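Local coordinates for protein beta-glucuronidase (PDB 6U7J) that hydrolyses beta-glucuronides to release glucuronic acid and, as a gut microbial glycoside hydrolase, is linked to the reactivation of estrogens, at residues Y197-S202 with K219-E224; F226-I231 with E241-K246; V409-I414 with P444-M449; I458-D463 with E496-P501. All coordinates share one frame; numbering follows the deposited sequence.

Interaction 1 (Y197-S202 with K219-E224)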
loop_
_atom_site.group_PDB
_atom_site.type_symbol
_atom_site.label_atom_id
_atom_site.label_comp_id
_atom_site.label_asym_id
_atom_site.label_seq_id
_atom_site.Cartn_x
_atom_site.Cartn_y
_atom_site.Cartn_z
ATOM N N TYR B 197 9.397 -56.990 -8.289
ATOM C CA TYR B 197 9.173 -55.640 -8.782
ATOM C C TYR B 197 10.483 -54.916 -9.062
ATOM O O TYR B 197 11.551 -55.262 -8.538
ATOM C CB TYR B 197 8.362 -54.830 -7.770
ATOM C CG TYR B 197 9.159 -54.506 -6.532
ATOM C CD1 TYR B 197 9.252 -55.423 -5.486
ATOM C CD2 TYR B 197 9.830 -53.290 -6.407
ATOM C CE1 TYR B 197 9.977 -55.136 -4.352
ATOM C CE2 TYR B 197 10.566 -52.995 -5.274
ATOM C CZ TYR B 197 10.639 -53.921 -4.253
ATOM O OH TYR B 197 11.363 -53.637 -3.121
ATOM N N ILE B 198 10.359 -53.846 -9.843
ATOM C CA ILE B 198 11.486 -52.998 -10.203
ATOM C C ILE B 198 11.771 -52.037 -9.052
ATOM O O ILE B 198 10.896 -51.259 -8.651
ATOM C CB ILE B 198 11.198 -52.242 -11.507
ATOM C CG1 ILE B 198 10.952 -53.244 -12.642
ATOM C CG2 ILE B 198 12.333 -51.291 -11.841
ATOM C CD1 ILE B 198 10.004 -52.731 -13.714
ATOM N N GLU B 199 13.000 -52.090 -8.524
ATOM C CA GLU B 199 13.439 -51.282 -7.389
ATOM C C GLU B 199 14.092 -49.961 -7.806
ATOM O O GLU B 199 13.788 -48.911 -7.230
ATOM C CB GLU B 199 14.430 -52.068 -6.524
ATOM C CG GLU B 199 13.957 -53.447 -6.085
ATOM C CD GLU B 199 14.990 -54.176 -5.221
ATOM O OE1 GLU B 199 16.201 -54.029 -5.470
ATOM O OE2 GLU B 199 14.591 -54.885 -4.278
ATOM N N ASP B 200 15.010 -49.995 -8.771
ATOM C CA ASP B 200 15.808 -48.822 -9.103
ATOM C C ASP B 200 16.161 -48.829 -10.586
ATOM O O ASP B 200 16.376 -49.887 -11.182
ATOM C CB ASP B 200 17.084 -48.773 -8.258
ATOM C CG ASP B 200 17.723 -47.400 -8.241
ATOM O OD1 ASP B 200 17.228 -46.502 -8.956
ATOM O OD2 ASP B 200 18.722 -47.216 -7.508
ATOM N N ILE B 201 16.218 -47.630 -11.170
ATOM C CA ILE B 201 16.583 -47.408 -12.565
ATOM C C ILE B 201 17.573 -46.256 -12.617
ATOM O O ILE B 201 17.314 -45.191 -12.045
ATOM C CB ILE B 201 15.366 -47.058 -13.442
ATOM C CG1 ILE B 201 14.232 -48.065 -13.288
ATOM C CG2 ILE B 201 15.780 -46.891 -14.914
ATOM C CD1 ILE B 201 12.924 -47.527 -13.853
ATOM N N SER B 202 18.682 -46.448 -13.329
ATOM C CA SER B 202 19.605 -45.363 -13.651
ATOM C C SER B 202 19.826 -45.295 -15.156
ATOM O O SER B 202 20.094 -46.322 -15.796
ATOM C CB SER B 202 20.940 -45.531 -12.928
ATOM O OG SER B 202 20.730 -45.812 -11.567
ATOM N N LYS B 219 17.271 -52.528 -11.480
ATOM C CA LYS B 219 17.454 -53.311 -10.273
ATOM C C LYS B 219 16.089 -53.822 -9.851
ATOM O O LYS B 219 15.138 -53.044 -9.754
ATOM C CB LYS B 219 18.100 -52.463 -9.174
ATOM C CG LYS B 219 18.392 -53.156 -7.854
ATOM C CD LYS B 219 19.176 -52.177 -6.934
ATOM C CE LYS B 219 18.772 -52.258 -5.447
ATOM N NZ LYS B 219 19.892 -51.926 -4.495
ATOM N N THR B 220 15.980 -55.134 -9.667
ATOM C CA THR B 220 14.782 -55.778 -9.153
ATOM C C THR B 220 15.136 -56.585 -7.911
ATOM O O THR B 220 16.309 -56.770 -7.572
ATOM C CB THR B 220 14.142 -56.704 -10.197
ATOM O OG1 THR B 220 14.843 -57.954 -10.211
ATOM C CG2 THR B 220 14.173 -56.088 -11.579
ATOM N N ASN B 221 14.099 -57.072 -7.227
ATOM C CA ASN B 221 14.280 -57.982 -6.108
ATOM C C ASN B 221 14.241 -59.451 -6.538
ATOM O O ASN B 221 14.003 -60.318 -5.696
ATOM C CB ASN B 221 13.230 -57.714 -5.020
ATOM C CG ASN B 221 11.819 -58.071 -5.456
ATOM O OD1 ASN B 221 11.477 -57.973 -6.631
ATOM N ND2 ASN B 221 10.989 -58.487 -4.503
ATOM N N ALA B 222 14.472 -59.744 -7.834
ATOM C CA ALA B 222 14.591 -61.109 -8.377
ATOM C C ALA B 222 15.434 -61.032 -9.659
ATOM O O ALA B 222 14.933 -61.105 -10.789
ATOM C CB ALA B 222 13.221 -61.743 -8.635
ATOM N N GLU B 223 16.754 -60.896 -9.478
ATOM C CA GLU B 223 17.699 -60.585 -10.555
ATOM C C GLU B 223 17.925 -61.714 -11.561
ATOM O O GLU B 223 19.044 -61.868 -12.071
ATOM C CB GLU B 223 19.062 -60.204 -9.963
ATOM C CG GLU B 223 19.028 -59.206 -8.817
ATOM C CD GLU B 223 20.108 -58.131 -8.939
ATOM O OE1 GLU B 223 19.858 -56.993 -8.481
ATOM O OE2 GLU B 223 21.203 -58.426 -9.484
ATOM N N GLU B 224 16.909 -62.520 -11.851
ATOM C CA GLU B 224 17.079 -63.675 -12.730
ATOM C C GLU B 224 15.869 -63.969 -13.594
ATOM O O GLU B 224 16.024 -64.637 -14.624
ATOM C CB GLU B 224 17.421 -64.939 -11.927
ATOM C CG GLU B 224 16.442 -65.271 -10.796
ATOM C CD GLU B 224 16.504 -64.287 -9.638
ATOM O OE1 GLU B 224 15.508 -64.176 -8.891
ATOM O OE2 GLU B 224 17.555 -63.627 -9.473
#

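Interaction 2 (F226-I231 with E241-K246). Unlike the reference sequence in segment 226-231: Phe226 (reference Ser).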
loop_
_atom_site.group_PDB
_atom_site.type_symbol
_atom_site.label_atom_id
_atom_site.label_comp_id
_atom_site.label_asym_id
_atom_site.label_seq_id
_atom_site.Cartn_x
_atom_site.Cartn_y
_atom_site.Cartn_z
ATOM N N PHE B 226 13.044 -62.923 -16.391
ATOM C CA PHE B 226 13.292 -62.266 -17.663
ATOM C C PHE B 226 12.695 -60.865 -17.644
ATOM O O PHE B 226 11.657 -60.628 -17.020
ATOM C CB PHE B 226 12.710 -63.098 -18.812
ATOM C CG PHE B 226 13.273 -64.508 -18.894
ATOM C CD1 PHE B 226 14.014 -64.914 -19.996
ATOM C CD2 PHE B 226 13.061 -65.424 -17.867
ATOM C CE1 PHE B 226 14.535 -66.205 -20.069
ATOM C CE2 PHE B 226 13.579 -66.706 -17.930
ATOM C CZ PHE B 226 14.315 -67.098 -19.034
ATOM N N ILE B 227 13.369 -59.932 -18.318
ATOM C CA ILE B 227 12.946 -58.539 -18.378
ATOM C C ILE B 227 12.885 -58.097 -19.836
ATOM O O ILE B 227 13.678 -58.543 -20.672
ATOM C CB ILE B 227 13.891 -57.621 -17.566
ATOM C CG1 ILE B 227 13.172 -56.327 -17.158
ATOM C CG2 ILE B 227 15.167 -57.322 -18.349
ATOM C CD1 ILE B 227 13.890 -55.555 -16.065
ATOM N N LYS B 228 11.916 -57.231 -20.138
ATOM C CA LYS B 228 11.765 -56.602 -21.444
ATOM C C LYS B 228 11.857 -55.090 -21.264
ATOM O O LYS B 228 11.215 -54.523 -20.368
ATOM C CB LYS B 228 10.432 -56.988 -22.108
ATOM C CG LYS B 228 10.377 -56.749 -23.628
ATOM C CD LYS B 228 11.279 -57.733 -24.415
ATOM C CE LYS B 228 10.750 -58.036 -25.828
ATOM N NZ LYS B 228 11.216 -57.084 -26.900
ATOM N N VAL B 229 12.664 -54.444 -22.103
ATOM C CA VAL B 229 12.963 -53.023 -21.982
ATOM C C VAL B 229 12.766 -52.376 -23.343
ATOM O O VAL B 229 13.462 -52.724 -24.304
ATOM C CB VAL B 229 14.396 -52.772 -21.482
ATOM C CG1 VAL B 229 14.736 -51.288 -21.550
ATOM C CG2 VAL B 229 14.562 -53.293 -20.084
ATOM N N TYR B 230 11.828 -51.437 -23.428
ATOM C CA TYR B 230 11.616 -50.654 -24.631
ATOM C C TYR B 230 12.034 -49.211 -24.384
ATOM O O TYR B 230 11.898 -48.679 -23.275
ATOM C CB TYR B 230 10.149 -50.664 -25.075
ATOM C CG TYR B 230 9.503 -52.021 -25.271
ATOM C CD1 TYR B 230 8.633 -52.537 -24.318
ATOM C CD2 TYR B 230 9.728 -52.769 -26.422
ATOM C CE1 TYR B 230 8.023 -53.763 -24.495
ATOM C CE2 TYR B 230 9.119 -53.997 -26.607
ATOM C CZ TYR B 230 8.265 -54.492 -25.642
ATOM O OH TYR B 230 7.644 -55.718 -25.813
ATOM N N ILE B 231 12.525 -48.572 -25.430
ATOM C CA ILE B 231 12.725 -47.135 -25.427
ATOM C C ILE B 231 11.729 -46.570 -26.423
ATOM O O ILE B 231 11.805 -46.866 -27.624
ATOM C CB ILE B 231 14.167 -46.752 -25.766
ATOM C CG1 ILE B 231 15.103 -47.326 -24.701
ATOM C CG2 ILE B 231 14.303 -45.242 -25.861
ATOM C CD1 ILE B 231 16.453 -46.659 -24.642
ATOM N N GLU B 241 14.990 -51.849 -28.201
ATOM C CA GLU B 241 14.485 -53.005 -27.461
ATOM C C GLU B 241 15.644 -53.750 -26.826
ATOM O O GLU B 241 16.738 -53.818 -27.389
ATOM C CB GLU B 241 13.734 -54.001 -28.344
ATOM C CG GLU B 241 12.303 -53.665 -28.621
ATOM C CD GLU B 241 11.630 -54.738 -29.443
ATOM O OE1 GLU B 241 11.822 -54.739 -30.680
ATOM O OE2 GLU B 241 10.930 -55.589 -28.850
ATOM N N SER B 242 15.387 -54.348 -25.670
ATOM C CA SER B 242 16.404 -55.195 -25.074
ATOM C C SER B 242 15.763 -56.083 -24.023
ATOM O O SER B 242 14.736 -55.732 -23.427
ATOM C CB SER B 242 17.537 -54.376 -24.457
ATOM O OG SER B 242 18.461 -55.221 -23.782
ATOM N N ASN B 243 16.376 -57.253 -23.834
ATOM C CA ASN B 243 16.048 -58.169 -22.749
ATOM C C ASN B 243 17.095 -58.123 -21.650
ATOM O O ASN B 243 17.091 -58.979 -20.762
ATOM C CB ASN B 243 15.907 -59.595 -23.280
ATOM C CG ASN B 243 15.115 -59.654 -24.561
ATOM O OD1 ASN B 243 13.903 -59.441 -24.556
ATOM N ND2 ASN B 243 15.794 -59.925 -25.674
ATOM N N GLU B 244 17.995 -57.147 -21.705
ATOM C CA GLU B 244 19.059 -57.017 -20.728
ATOM C C GLU B 244 18.634 -56.089 -19.597
ATOM O O GLU B 244 17.984 -55.063 -19.827
ATOM C CB GLU B 244 20.323 -56.484 -21.403
ATOM C CG GLU B 244 20.903 -57.440 -22.445
ATOM C CD GLU B 244 21.162 -58.826 -21.871
ATOM O OE1 GLU B 244 22.053 -58.959 -20.997
ATOM O OE2 GLU B 244 20.453 -59.774 -22.275
ATOM N N MET B 245 19.005 -56.458 -18.372
ATOM C CA MET B 245 18.755 -55.603 -17.219
ATOM C C MET B 245 19.736 -54.445 -17.127
ATOM O O MET B 245 19.418 -53.417 -16.516
ATOM C CB MET B 245 18.809 -56.429 -15.941
ATOM C CG MET B 245 17.522 -57.182 -15.720
ATOM S SD MET B 245 17.081 -57.318 -13.999
ATOM C CE MET B 245 16.222 -58.891 -13.984
ATOM N N LYS B 246 20.918 -54.599 -17.711
ATOM C CA LYS B 246 21.918 -53.550 -17.806
ATOM C C LYS B 246 22.416 -53.581 -19.240
ATOM O O LYS B 246 22.896 -54.621 -19.706
ATOM C CB LYS B 246 23.051 -53.780 -16.800
ATOM C CG LYS B 246 24.268 -52.894 -16.996
ATOM C CD LYS B 246 25.312 -53.152 -15.917
ATOM C CE LYS B 246 26.369 -52.050 -15.899
ATOM N NZ LYS B 246 26.904 -51.790 -14.523
#

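Interaction 3 (V409-I414 with P444-M449)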
loop_
_atom_site.group_PDB
_atom_site.type_symbol
_atom_site.label_atom_id
_atom_site.label_comp_id
_atom_site.label_asym_id
_atom_site.label_seq_id
_atom_site.Cartn_x
_atom_site.Cartn_y
_atom_site.Cartn_z
ATOM N N VAL B 409 18.234 -31.300 -14.494
ATOM C CA VAL B 409 19.319 -31.019 -13.563
ATOM C C VAL B 409 20.656 -31.027 -14.297
ATOM O O VAL B 409 21.099 -32.072 -14.774
ATOM C CB VAL B 409 19.335 -32.012 -12.404
ATOM C CG1 VAL B 409 20.580 -31.814 -11.518
ATOM C CG2 VAL B 409 18.071 -31.855 -11.600
ATOM N N VAL B 410 21.322 -29.868 -14.386
ATOM C CA VAL B 410 22.616 -29.823 -15.054
ATOM C C VAL B 410 23.761 -29.581 -14.094
ATOM O O VAL B 410 24.929 -29.597 -14.527
ATOM C CB VAL B 410 22.639 -28.788 -16.192
ATOM C CG1 VAL B 410 21.458 -29.040 -17.138
ATOM C CG2 VAL B 410 22.641 -27.351 -15.633
ATOM N N MET B 411 23.488 -29.401 -12.807
ATOM C CA MET B 411 24.567 -29.105 -11.880
ATOM C C MET B 411 24.068 -29.314 -10.456
ATOM O O MET B 411 22.888 -29.099 -10.172
ATOM C CB MET B 411 25.079 -27.667 -12.084
ATOM C CG MET B 411 26.293 -27.294 -11.229
ATOM S SD MET B 411 27.274 -25.919 -11.905
ATOM C CE MET B 411 26.038 -24.627 -11.996
ATOM N N TRP B 412 24.972 -29.762 -9.574
ATOM C CA TRP B 412 24.675 -29.922 -8.156
ATOM C C TRP B 412 25.321 -28.775 -7.402
ATOM O O TRP B 412 26.512 -28.512 -7.581
ATOM C CB TRP B 412 25.206 -31.242 -7.576
ATOM C CG TRP B 412 24.796 -32.497 -8.299
ATOM C CD1 TRP B 412 25.601 -33.302 -9.028
ATOM C CD2 TRP B 412 23.493 -33.099 -8.329
ATOM N NE1 TRP B 412 24.886 -34.353 -9.543
ATOM C CE2 TRP B 412 23.587 -34.255 -9.131
ATOM C CE3 TRP B 412 22.250 -32.762 -7.775
ATOM C CZ2 TRP B 412 22.494 -35.082 -9.394
ATOM C CZ3 TRP B 412 21.162 -33.579 -8.037
ATOM C CH2 TRP B 412 21.292 -34.729 -8.837
ATOM N N SER B 413 24.552 -28.108 -6.550
ATOM C CA SER B 413 25.118 -27.169 -5.600
ATOM C C SER B 413 25.103 -27.830 -4.234
ATOM O O SER B 413 24.050 -28.281 -3.778
ATOM C CB SER B 413 24.349 -25.847 -5.566
ATOM O OG SER B 413 24.726 -25.110 -4.423
ATOM N N ILE B 414 26.265 -27.880 -3.582
ATOM C CA ILE B 414 26.422 -28.684 -2.377
ATOM C C ILE B 414 26.314 -27.866 -1.109
ATOM O O ILE B 414 26.311 -28.454 -0.011
ATOM C CB ILE B 414 27.770 -29.437 -2.385
ATOM C CG1 ILE B 414 28.914 -28.434 -2.392
ATOM C CG2 ILE B 414 27.839 -30.373 -3.592
ATOM C CD1 ILE B 414 30.244 -29.028 -1.986
ATOM N N PRO B 444 28.508 -31.162 -13.478
ATOM C CA PRO B 444 29.336 -30.214 -12.721
ATOM C C PRO B 444 28.839 -30.022 -11.292
ATOM O O PRO B 444 27.663 -30.218 -10.982
ATOM C CB PRO B 444 29.196 -28.908 -13.513
ATOM C CG PRO B 444 28.639 -29.284 -14.814
ATOM C CD PRO B 444 27.971 -30.604 -14.724
ATOM N N ILE B 445 29.761 -29.589 -10.436
ATOM C CA ILE B 445 29.570 -29.413 -9.003
ATOM C C ILE B 445 29.853 -27.953 -8.674
ATOM O O ILE B 445 30.792 -27.369 -9.227
ATOM C CB ILE B 445 30.529 -30.337 -8.215
ATOM C CG1 ILE B 445 30.174 -31.800 -8.434
ATOM C CG2 ILE B 445 30.543 -29.989 -6.742
ATOM C CD1 ILE B 445 28.768 -32.101 -8.097
ATOM N N THR B 446 29.064 -27.363 -7.766
ATOM C CA THR B 446 29.332 -26.001 -7.304
ATOM C C THR B 446 28.810 -25.806 -5.883
ATOM O O THR B 446 28.268 -26.720 -5.253
ATOM C CB THR B 446 28.722 -24.949 -8.241
ATOM O OG1 THR B 446 29.163 -23.643 -7.849
ATOM C CG2 THR B 446 27.204 -24.977 -8.184
ATOM N N GLY B 447 29.029 -24.595 -5.379
ATOM C CA GLY B 447 28.484 -24.098 -4.127
ATOM C C GLY B 447 28.639 -22.593 -4.174
ATOM O O GLY B 447 29.519 -22.078 -4.869
ATOM N N THR B 448 27.768 -21.880 -3.465
ATOM C CA THR B 448 27.754 -20.433 -3.594
ATOM C C THR B 448 28.563 -19.776 -2.485
ATOM O O THR B 448 28.580 -20.229 -1.338
ATOM C CB THR B 448 26.332 -19.862 -3.583
ATOM O OG1 THR B 448 25.772 -19.988 -2.266
ATOM C CG2 THR B 448 25.467 -20.582 -4.598
ATOM N N MET B 449 29.204 -18.668 -2.845
ATOM C CA MET B 449 30.128 -17.949 -1.986
ATOM C C MET B 449 29.495 -16.682 -1.447
ATOM O O MET B 449 28.804 -15.960 -2.173
ATOM C CB MET B 449 31.388 -17.547 -2.764
ATOM C CG MET B 449 32.241 -18.701 -3.238
ATOM S SD MET B 449 33.107 -19.399 -1.843
ATOM C CE MET B 449 32.159 -20.907 -1.620
#

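Interaction 4 (I458-D463 with E496-P501)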
loop_
_atom_site.group_PDB
_atom_site.type_symbol
_atom_site.label_atom_id
_atom_site.label_comp_id
_atom_site.label_asym_id
_atom_site.label_seq_id
_atom_site.Cartn_x
_atom_site.Cartn_y
_atom_site.Cartn_z
ATOM N N ILE B 458 37.637 -22.994 -0.644
ATOM C CA ILE B 458 37.011 -24.228 -1.115
ATOM C C ILE B 458 36.618 -24.204 -2.591
ATOM O O ILE B 458 36.363 -25.262 -3.179
ATOM C CB ILE B 458 35.779 -24.587 -0.258
ATOM C CG1 ILE B 458 34.600 -23.648 -0.555
ATOM C CG2 ILE B 458 36.126 -24.593 1.225
ATOM C CD1 ILE B 458 33.256 -24.173 -0.003
ATOM N N SER B 459 36.568 -23.029 -3.218
ATOM C CA SER B 459 36.017 -22.988 -4.572
ATOM C C SER B 459 36.902 -23.698 -5.587
ATOM O O SER B 459 36.414 -24.039 -6.675
ATOM C CB SER B 459 35.767 -21.548 -5.033
ATOM O OG SER B 459 34.590 -21.035 -4.428
ATOM N N GLN B 460 38.178 -23.945 -5.265
ATOM C CA GLN B 460 39.019 -24.729 -6.167
ATOM C C GLN B 460 38.446 -26.122 -6.433
ATOM O O GLN B 460 38.776 -26.725 -7.458
ATOM C CB GLN B 460 40.439 -24.849 -5.610
ATOM C CG GLN B 460 40.543 -25.648 -4.311
ATOM C CD GLN B 460 40.302 -24.777 -3.087
ATOM O OE1 GLN B 460 39.850 -23.638 -3.211
ATOM N NE2 GLN B 460 40.597 -25.306 -1.902
ATOM N N PHE B 461 37.582 -26.637 -5.551
ATOM C CA PHE B 461 37.007 -27.964 -5.741
ATOM C C PHE B 461 35.830 -27.977 -6.706
ATOM O O PHE B 461 35.373 -29.065 -7.073
ATOM C CB PHE B 461 36.555 -28.553 -4.395
ATOM C CG PHE B 461 37.652 -28.618 -3.355
ATOM C CD1 PHE B 461 38.865 -29.219 -3.639
ATOM C CD2 PHE B 461 37.466 -28.075 -2.095
ATOM C CE1 PHE B 461 39.875 -29.272 -2.685
ATOM C CE2 PHE B 461 38.471 -28.131 -1.137
ATOM C CZ PHE B 461 39.678 -28.731 -1.436
ATOM N N PHE B 462 35.330 -26.817 -7.130
ATOM C CA PHE B 462 34.112 -26.745 -7.926
ATOM C C PHE B 462 34.445 -26.652 -9.407
ATOM O O PHE B 462 35.552 -26.282 -9.796
ATOM C CB PHE B 462 33.255 -25.533 -7.523
ATOM C CG PHE B 462 32.854 -25.518 -6.076
ATOM C CD1 PHE B 462 32.689 -26.705 -5.368
ATOM C CD2 PHE B 462 32.626 -24.317 -5.424
ATOM C CE1 PHE B 462 32.311 -26.691 -4.029
ATOM C CE2 PHE B 462 32.244 -24.293 -4.091
ATOM C CZ PHE B 462 32.092 -25.481 -3.391
ATOM N N ASP B 463 33.457 -26.983 -10.232
ATOM C CA ASP B 463 33.563 -26.804 -11.673
ATOM C C ASP B 463 33.082 -25.431 -12.123
ATOM O O ASP B 463 33.540 -24.925 -13.159
ATOM C CB ASP B 463 32.774 -27.903 -12.383
ATOM C CG ASP B 463 33.194 -29.301 -11.919
ATOM O OD1 ASP B 463 34.392 -29.632 -12.066
ATOM O OD2 ASP B 463 32.353 -30.058 -11.384
ATOM N N GLU B 496 40.352 -14.595 -11.802
ATOM C CA GLU B 496 41.802 -14.725 -11.759
ATOM C C GLU B 496 42.232 -15.758 -10.723
ATOM O O GLU B 496 43.179 -16.516 -10.958
ATOM C CB GLU B 496 42.441 -13.360 -11.486
ATOM C CG GLU B 496 42.638 -12.527 -12.753
ATOM C CD GLU B 496 43.067 -11.093 -12.469
ATOM O OE1 GLU B 496 43.054 -10.686 -11.285
ATOM O OE2 GLU B 496 43.411 -10.365 -13.434
ATOM N N LYS B 497 41.518 -15.838 -9.593
ATOM C CA LYS B 497 41.957 -16.706 -8.503
ATOM C C LYS B 497 41.732 -18.181 -8.818
ATOM O O LYS B 497 42.537 -19.030 -8.415
ATOM C CB LYS B 497 41.251 -16.326 -7.203
ATOM C CG LYS B 497 41.536 -17.288 -6.056
ATOM C CD LYS B 497 41.221 -16.707 -4.676
ATOM C CE LYS B 497 41.803 -17.614 -3.593
ATOM N NZ LYS B 497 41.058 -17.539 -2.311
ATOM N N TYR B 498 40.650 -18.513 -9.534
ATOM C CA TYR B 498 40.269 -19.908 -9.739
ATOM C C TYR B 498 40.199 -20.341 -11.192
ATOM O O TYR B 498 40.185 -21.551 -11.448
ATOM C CB TYR B 498 38.907 -20.210 -9.081
ATOM C CG TYR B 498 38.909 -20.036 -7.581
ATOM C CD1 TYR B 498 39.485 -20.988 -6.757
ATOM C CD2 TYR B 498 38.349 -18.911 -6.993
ATOM C CE1 TYR B 498 39.507 -20.834 -5.387
ATOM C CE2 TYR B 498 38.355 -18.748 -5.611
ATOM C CZ TYR B 498 38.933 -19.722 -4.815
ATOM O OH TYR B 498 38.956 -19.573 -3.451
ATOM N N GLY B 499 40.117 -19.413 -12.143
ATOM C CA GLY B 499 40.200 -19.804 -13.534
ATOM C C GLY B 499 38.991 -20.526 -14.074
ATOM O O GLY B 499 39.100 -21.218 -15.087
ATOM N N LYS B 500 37.834 -20.367 -13.446
ATOM C CA LYS B 500 36.613 -21.055 -13.825
ATOM C C LYS B 500 35.544 -20.061 -14.274
ATOM O O LYS B 500 35.620 -18.868 -13.953
ATOM C CB LYS B 500 36.098 -21.884 -12.637
ATOM C CG LYS B 500 36.990 -23.090 -12.288
ATOM C CD LYS B 500 36.740 -23.546 -10.867
ATOM C CE LYS B 500 37.919 -24.345 -10.307
ATOM N NZ LYS B 500 38.027 -25.656 -10.988
ATOM N N PRO B 501 34.537 -20.516 -15.022
ATOM C CA PRO B 501 33.382 -19.653 -15.297
ATOM C C PRO B 501 32.665 -19.278 -14.007
ATOM O O PRO B 501 32.700 -20.017 -13.014
ATOM C CB PRO B 501 32.488 -20.511 -16.200
ATOM C CG PRO B 501 33.333 -21.645 -16.667
ATOM C CD PRO B 501 34.392 -21.850 -15.627
#

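Interaction 1 (Y197-S202 with K219-E224)
Glu199 and Asp200 both turn their backbone N-H toward the carbonyl of Lys219, which takes two bonds: a short one of 2.6 Å from Glu199 N to Lys219 O, and a longer one of 3.2 Å from Asp200 N to the same oxygen. Lys219 N in turn donates a hydrogen bond to Asp200 O, and the doubled residue shifts the register by one. On the buried side Ile198 and Thr220 form a non-hydrogen-bonded pair, their CA atoms 4.4 Å apart, and this face packs on Ile269 and Phe271 of strand 265-271. The extra residue makes a classic beta bulge in the antiparallel hairpin of strands 198-208 and 211-220, part of the beta-sandwich domain that precedes the barrel in family 2 glycosidases. As strand 211-220 ends, Thr220 OG1 accepts from Ala222 N in an ST turn, while Asn221 OD1 receives Tyr197 N at 2.8 Å, an almost straight bond (162°). With CG lodged between its backbone N and carbonyl carbon (chi1 68°), Asn221 sets its amide across the tyrosine side chain at about a right angle, near CD1 and CE1, the ring and amide planes 47° apart. The opposite face is looser and partly exposed. There Glu199 reaches out, extended beyond CG, and lays OE1 3.1 Å from Lys219 CE; the charged ends stay apart, with Lys219 NZ 4.4 Å from Glu199 OE1. Asp200 instead directs its carboxylate to Gln401 and Lys404.

Interaction 2 (F226-I231 with E241-K246)
Val229 and Ser242 face each other as an antiparallel hydrogen-bonded pair, with Val229 N to Ser242 O at 2.8 Å and Ser242 N to Val229 O at 2.9 Å. Next along is the non-hydrogen-bonded pair of Tyr230 and Glu241. On their face Glu241 CG lies 3.5 Å from Tyr230 CD2, and the carboxylate follows the ring edge, its plane only 21° from the ring's. Lys228, bent at chi2 (70°), swings across to close a salt bridge of 2.5 Å between its NZ and Glu241 OE2, while its CD passes Asn243 OD1. These strands, 227-232 and 238-242, form a hairpin at one margin of a four-stranded sheet in the sandwich domain. Beyond the paired residues, Ser242 OG accepts from Glu244 N in an ST turn and also bonds to Asp247. The turn carries Met245 under the other face, where its CG meets Ile227 CG2 at 3.5 Å; this apolar side continues onto Ile218 and Phe271.

Interaction 3 (V409-I414 with P444-M449)
Trp412 and Ile445 sit side by side on one face of a parallel strand pair, and the CD1 methyl of Ile445 fills the angle between the indole edge and its stem, 3.5 Å from Trp412 CD1 and 3.7 Å from Trp412 CB. The methyl lies near the ring plane; Val409 CG1 rests over one indole face, and the ring nitrogen is held by Asp440. Further on, Ile414 CG2 and Ile445 CG2 touch at 4.2 Å, the two side chains crossing at about a right angle. This face is roofed by Ile436 and Val432 of helix 424-439, the connection in a beta-alpha-beta unit of the TIM barrel. Three backbone bonds stitch the strands: Trp412 N to Pro444 O, Thr446 N to Trp412 O at 2.8 Å, and Ile414 N to Thr446 O at 2.9 Å. On the barrel's inner face the fit is between Met411 and its neighbours. The methionine, CG anti to its N (chi1 -175°), runs across the proline so that SD drops between Pro444 CB, at 3.9 Å, and Thr446 CG2, at 3.8 Å. That threonine methyl also approaches Ser413 CB, and beyond it Gly447 CA lies 3.9 Å from Ser413 OG. The polar ends in this buried layer find partners elsewhere, Ser413 OG with Glu362 and Thr446 OG1 with the carbonyl of Val464.

Interaction 4 (I458-D463 with E496-P501)
The carbonyl oxygen of Phe462 takes a 2.8 Å hydrogen bond from Lys500 NZ, which approaches almost straight on, at a C=O...N angle of 172°. The bond spans two connections of the TIM barrel: a 3-10 turn leading to strand 465-468, and the end of helix 480-498 where the chain turns at Gly499 toward strand 502-506. Lys500 runs extended, carrying CD and CE alongside the same oxygen, with CE 3.1 Å from Phe462 O, and the bend at chi4 (-69°) then turns NZ onto it. Asp463 turns its carboxylate elsewhere, to Arg437. At the last turn of the helix, Tyr498 lies between two neighbours, Lys497 CG over one face and Ser459 CB over the other. The serine carbon makes a CH-pi contact, 3.8 Å from the centroid of the Tyr498 ring. Gln460, bonded through NE2 to Lys457 O, holds its amide nearly parallel to the Tyr498 ring, the planes 7° apart, with Gln460 OE1 3.6 Å from Tyr498 CE1.

Following the chain from its N terminus, interaction 1 closes the hairpin of strands 198-208 and 211-220, and interaction 2 the next hairpin, of strands 227-232 and 238-242. The two sit in series in different sheets of the sandwich domain and meet where Met245 SD packs on Thr220 CG2. The other two lie in the barrel, their centres about 30 Å (interaction 3) and 39 Å (interaction 4) from that of interaction 1. Interaction 3 closes the loop through helix 424-439; interaction 4 then closes the one through strand 465-468 and helix 480-498, bringing the turn before the strand against the helix end. None nests within or crosses another. Interactions 3 and 4 touch through a probable hydrogen bond from Ile445 N to Asp463 OD2.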